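Side-chain contact in response regulator receiver protein (Pseudoalteromonas atlantica T6c, PDB 3KTO), which has a CheY-like receiver domain and probably takes part in signalling that controls transcription: residues D119-Q122 with I123-A127. Residues are numbered along the deposited sequence; the frame is centred on the assembly and turned at random.
Sequences DVQQ and IINGA
One face of the Asn125 side-chain amide lies on the backbone oxygen of Gln121, with CG 3.2 Å from Gln121 O. That carbonyl also accepts Asn125 N at 2.8 Å, in a nearly straight bond. The side-chain amides of Gln121 and Asn125, one helical turn apart, have planes 21° from each other. Their oxygens are the nearest amide atoms, Gln121 OE1 lying 3.5 Å from Asn125 OD1. No hydrogen bond joins the two amides. Gln121 bends at chi2 (67°), which carries OE1 back to Ile124. CD1 of Ile124 lies under one face of the Gln121 amide, 3.9 Å from OE1, and CG2 lies nearer the amide plane, 3.8 Å from OE1. On the buried side, Val120 CG1 meets Ile124 CD1 at 4.0 Å. Ile124 CG1 is anti to its own carbonyl carbon (chi1 -70°), which lays it beside Val120 O. With an alanine at Ile124, Val120 CG1 is likely to lose this apolar partner, and Gln121 OE1 the methyls beside it. Ile123 N and Gly126 N also bond back four residues, to Asp119 O and Gln122 O. This is the last part of helix 113-127 in the receiver fold. Ile123 and Ile124 pack on Ile52 of strand 51-57, while Val120 and Ile123 reach Ile84 of strand 83-87.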
loop_
_atom_site.group_PDB
_atom_site.type_symbol
_atom_site.label_atom_id
_atom_site.label_comp_id
_atom_site.label_asym_id
_atom_site.label_seq_id
_atom_site.Cartn_x
_atom_site.Cartn_y
_atom_site.Cartn_z
ATOM N N ASP A 119 -14.810 -15.036 -10.487
ATOM C CA ASP A 119 -13.666 -15.885 -10.819
ATOM C C ASP A 119 -13.586 -17.114 -9.928
ATOM O O ASP A 119 -13.276 -18.212 -10.394
ATOM C CB ASP A 119 -12.355 -15.106 -10.695
ATOM C CG ASP A 119 -12.147 -14.129 -11.831
ATOM O OD1 ASP A 119 -12.896 -14.207 -12.826
ATOM O OD2 ASP A 119 -11.223 -13.294 -11.731
ATOM N N VAL A 120 -13.853 -16.926 -8.643
ATOM C CA VAL A 120 -13.804 -18.031 -7.698
ATOM C C VAL A 120 -14.958 -19.016 -7.916
ATOM O O VAL A 120 -14.758 -20.229 -7.889
ATOM C CB VAL A 120 -13.829 -17.508 -6.252
ATOM C CG1 VAL A 120 -13.941 -18.669 -5.275
ATOM C CG2 VAL A 120 -12.555 -16.703 -5.979
ATOM N N GLN A 121 -16.162 -18.495 -8.132
ATOM C CA GLN A 121 -17.321 -19.353 -8.366
ATOM C C GLN A 121 -17.064 -20.222 -9.595
ATOM O O GLN A 121 -17.418 -21.406 -9.626
ATOM C CB GLN A 121 -18.575 -18.505 -8.593
ATOM C CG GLN A 121 -19.871 -19.301 -8.586
ATOM C CD GLN A 121 -20.182 -19.887 -7.219
ATOM O OE1 GLN A 121 -20.051 -21.095 -7.000
ATOM N NE2 GLN A 121 -20.594 -19.031 -6.291
ATOM N N GLN A 122 -16.441 -19.630 -10.606
ATOM C CA GLN A 122 -16.127 -20.352 -11.832
ATOM C C GLN A 122 -15.222 -21.547 -11.526
ATOM O O GLN A 122 -15.426 -22.646 -12.042
ATOM C CB GLN A 122 -15.446 -19.412 -12.830
ATOM C CG GLN A 122 -15.140 -20.057 -14.172
ATOM C CD GLN A 122 -14.619 -19.066 -15.200
ATOM O OE1 GLN A 122 -15.315 -18.121 -15.582
ATOM N NE2 GLN A 122 -13.388 -19.279 -15.655
ATOM N N ILE A 123 -14.220 -21.329 -10.679
ATOM C CA ILE A 123 -13.305 -22.397 -10.295
ATOM C C ILE A 123 -14.076 -23.470 -9.519
ATOM O O ILE A 123 -13.849 -24.665 -9.694
ATOM C CB ILE A 123 -12.160 -21.851 -9.410
ATOM C CG1 ILE A 123 -11.259 -20.933 -10.240
ATOM C CG2 ILE A 123 -11.364 -23.001 -8.805
ATOM C CD1 ILE A 123 -10.210 -20.200 -9.429
ATOM N N ILE A 124 -14.984 -23.027 -8.658
ATOM C CA ILE A 124 -15.802 -23.935 -7.867
ATOM C C ILE A 124 -16.636 -24.829 -8.789
ATOM O O ILE A 124 -16.643 -26.054 -8.636
ATOM C CB ILE A 124 -16.751 -23.147 -6.926
ATOM C CG1 ILE A 124 -15.935 -22.468 -5.822
ATOM C CG2 ILE A 124 -17.799 -24.080 -6.319
ATOM C CD1 ILE A 124 -16.739 -21.525 -4.957
ATOM N N ASN A 125 -17.326 -24.214 -9.748
ATOM C CA ASN A 125 -18.168 -24.949 -10.689
ATOM C C ASN A 125 -17.372 -25.857 -11.616
ATOM O O ASN A 125 -17.734 -27.015 -11.824
ATOM C CB ASN A 125 -18.996 -23.981 -11.533
ATOM C CG ASN A 125 -19.906 -23.112 -10.699
ATOM O OD1 ASN A 125 -20.256 -23.463 -9.576
ATOM N ND2 ASN A 125 -20.308 -21.975 -11.250
ATOM N N GLY A 126 -16.296 -25.322 -12.181
ATOM C CA GLY A 126 -15.470 -26.105 -13.078
ATOM C C GLY A 126 -14.844 -27.288 -12.370
ATOM O O GLY A 126 -14.428 -28.259 -13.011
ATOM N N ALA A 127 -14.779 -27.208 -11.043
ATOM C CA ALA A 127 -14.196 -28.271 -10.233
ATOM C C ALA A 127 -15.174 -29.424 -10.053
ATOM O O ALA A 127 -14.796 -30.589 -10.165
ATOM C CB ALA A 127 -13.780 -27.721 -8.875
#